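Local structure of putative MCP-type signal transduction protein (Campylobacter jejuni subsp. jejuni serotype O:2, 4WY9) at residues 105-110 against 156-161. The protein probably serves as a methyl-accepting chemotaxis receptor, whose periplasmic tandem-PAS sensing domain is thought to recognise its ligands indirectly. Residues are numbered along the deposited sequence; the frame is centred on the assembly and turned at random. Where two conformers were deposited one is given.
Sequences VMLYAD and MNLEGQ
L107 and L158 meet methyl to methyl, the CD2 of L107 lying 4.3 Å from the CD2 of L158. L107 leaves strand 104-110 with chi1 at 179°, which carries its CG away from the backbone N and its methyls toward the loop that follows strand 154-156, and I122 of the neighbouring strand packs beside it. L158, on the loop, also rests on F78 and on E127 of helix 126-129. Two residues along the strand, past Y108 on the other face of the sheet, A109 brings the second touch: its CB sits 3.7 Å from OE2 of E159, a plain van der Waals approach of a carboxylate oxygen to a methyl. E159 spans the gap because its chain runs extended beyond CG (chi2 177°), and it also touches F78 and I122. Here the backbones stay well apart, with 9.2 Å between CA of A109 and CA of E159, so side chains alone join the two segments. The loop holds its own shape: OD1 of N157 accepts from N of G160 at 2.9 Å, an Asx motif, while its ND2 donates to O of G160 at 3.1 Å, from above that carbonyl's plane. The hairpin loop between strands 154-156 and 163-173 thus folds over one face of the antiparallel sheet in the first PDC sensor domain, a PAS-like fold of the Cache clan.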
loop_
_atom_site.group_PDB
_atom_site.type_symbol
_atom_site.label_atom_id
_atom_site.label_comp_id
_atom_site.label_asym_id
_atom_site.label_seq_id
_atom_site.Cartn_x
_atom_site.Cartn_y
_atom_site.Cartn_z
ATOM N N VAL A 105 -6.925 -4.899 -19.395
ATOM C CA VAL A 105 -6.906 -4.301 -18.070
ATOM C C VAL A 105 -7.897 -3.139 -18.047
ATOM O O VAL A 105 -7.775 -2.195 -18.830
ATOM C CB VAL A 105 -5.494 -3.818 -17.649
ATOM C CG1 VAL A 105 -5.587 -3.125 -16.295
ATOM C CG2 VAL A 105 -4.487 -4.944 -17.645
ATOM N N MET A 106 -8.898 -3.227 -17.184
ATOM C CA MET A 106 -9.797 -2.125 -16.915
ATOM C C MET A 106 -9.233 -1.349 -15.746
ATOM O O MET A 106 -9.264 -1.851 -14.616
ATOM C CB MET A 106 -11.190 -2.621 -16.595
ATOM C CG MET A 106 -11.775 -3.512 -17.698
ATOM S SD MET A 106 -13.292 -4.400 -17.223
ATOM C CE MET A 106 -14.475 -3.120 -17.360
ATOM N N LEU A 107 -8.705 -0.153 -16.002
ATOM C CA LEU A 107 -8.038 0.655 -15.008
ATOM C C LEU A 107 -8.841 1.919 -14.765
ATOM O O LEU A 107 -9.159 2.638 -15.724
ATOM C CB LEU A 107 -6.620 1.007 -15.461
ATOM C CG LEU A 107 -5.757 1.894 -14.549
ATOM C CD1 LEU A 107 -5.512 1.236 -13.190
ATOM C CD2 LEU A 107 -4.453 2.238 -15.229
ATOM N N TYR A 108 -9.140 2.208 -13.488
ATOM C CA TYR A 108 -9.926 3.364 -13.110
ATOM C C TYR A 108 -9.174 4.281 -12.155
ATOM O O TYR A 108 -8.478 3.795 -11.259
ATOM C CB TYR A 108 -11.248 2.899 -12.475
ATOM C CG TYR A 108 -12.138 2.194 -13.469
ATOM C CD1 TYR A 108 -12.003 0.845 -13.722
ATOM C CD2 TYR A 108 -13.119 2.895 -14.176
ATOM C CE1 TYR A 108 -12.812 0.220 -14.646
ATOM C CE2 TYR A 108 -13.905 2.275 -15.100
ATOM C CZ TYR A 108 -13.747 0.922 -15.327
ATOM O OH TYR A 108 -14.535 0.270 -16.250
ATOM N N ALA A 109 -9.313 5.585 -12.351
ATOM C CA ALA A 109 -8.828 6.611 -11.468
ATOM C C ALA A 109 -9.995 7.468 -10.983
ATOM O O ALA A 109 -11.107 7.375 -11.494
ATOM C CB ALA A 109 -7.810 7.502 -12.177
ATOM N N ASP A 110 -9.720 8.318 -9.997
ATOM C CA ASP A 110 -10.757 9.227 -9.527
ATOM C C ASP A 110 -11.106 10.228 -10.625
ATOM O O ASP A 110 -10.233 10.628 -11.406
ATOM C CB ASP A 110 -10.300 9.951 -8.263
ATOM C CG ASP A 110 -10.284 9.044 -7.049
ATOM O OD1 ASP A 110 -11.077 8.081 -7.021
ATOM O OD2 ASP A 110 -9.493 9.309 -6.116
ATOM N N MET A 156 5.313 3.872 -9.335
ATOM C CA MET A 156 4.380 3.627 -10.442
ATOM C C MET A 156 4.208 4.911 -11.230
ATOM O O MET A 156 4.491 6.014 -10.755
ATOM C CB MET A 156 3.036 3.139 -9.950
ATOM C CG MET A 156 3.066 1.812 -9.275
ATOM S SD MET A 156 1.432 1.239 -8.754
ATOM C CE MET A 156 0.717 0.734 -10.296
ATOM N N ASN A 157 3.721 4.768 -12.449
ATOM C CA ASN A 157 3.412 5.897 -13.303
ATOM C C ASN A 157 2.282 5.487 -14.207
ATOM O O ASN A 157 2.495 4.778 -15.206
ATOM C CB ASN A 157 4.636 6.373 -14.096
ATOM C CG ASN A 157 4.374 7.656 -14.835
ATOM O OD1 ASN A 157 3.260 7.890 -15.340
ATOM N ND2 ASN A 157 5.352 8.537 -14.850
ATOM N N LEU A 158 1.074 5.936 -13.897
ATOM C CA LEU A 158 -0.121 5.516 -14.655
ATOM C C LEU A 158 -0.746 6.631 -15.468
ATOM O O LEU A 158 -1.455 6.357 -16.436
ATOM C CB LEU A 158 -1.146 4.945 -13.708
ATOM C CG LEU A 158 -0.708 3.700 -12.940
ATOM C CD1 LEU A 158 -1.767 3.329 -11.938
ATOM C CD2 LEU A 158 -0.424 2.552 -13.881
ATOM N N GLU A 159 -0.478 7.887 -15.103
ATOM C CA GLU A 159 -1.093 9.027 -15.788
ATOM C C GLU A 159 -0.086 10.081 -16.231
ATOM O O GLU A 159 -0.480 11.117 -16.741
ATOM C CB GLU A 159 -2.135 9.684 -14.893
ATOM C CG GLU A 159 -3.284 8.771 -14.506
ATOM C CD GLU A 159 -4.245 9.464 -13.568
ATOM O OE1 GLU A 159 -3.850 9.766 -12.433
ATOM O OE2 GLU A 159 -5.408 9.706 -14.005
ATOM N N GLY A 160 1.192 9.774 -16.169
ATOM C CA GLY A 160 2.238 10.671 -16.630
ATOM C C GLY A 160 3.264 11.035 -15.588
ATOM O O GLY A 160 4.437 11.249 -15.926
ATOM N N GLN A 161 2.863 11.046 -14.313
ATOM C CA GLN A 161 3.789 11.423 -13.250
ATOM C C GLN A 161 4.032 10.251 -12.331
ATOM O O GLN A 161 3.145 9.497 -12.021
ATOM C CB GLN A 161 3.287 12.599 -12.439
ATOM C CG GLN A 161 2.752 13.793 -13.250
ATOM C CD GLN A 161 1.647 14.540 -12.498
ATOM O OE1 GLN A 161 1.024 14.012 -11.543
ATOM N NE2 GLN A 161 1.379 15.783 -12.934
#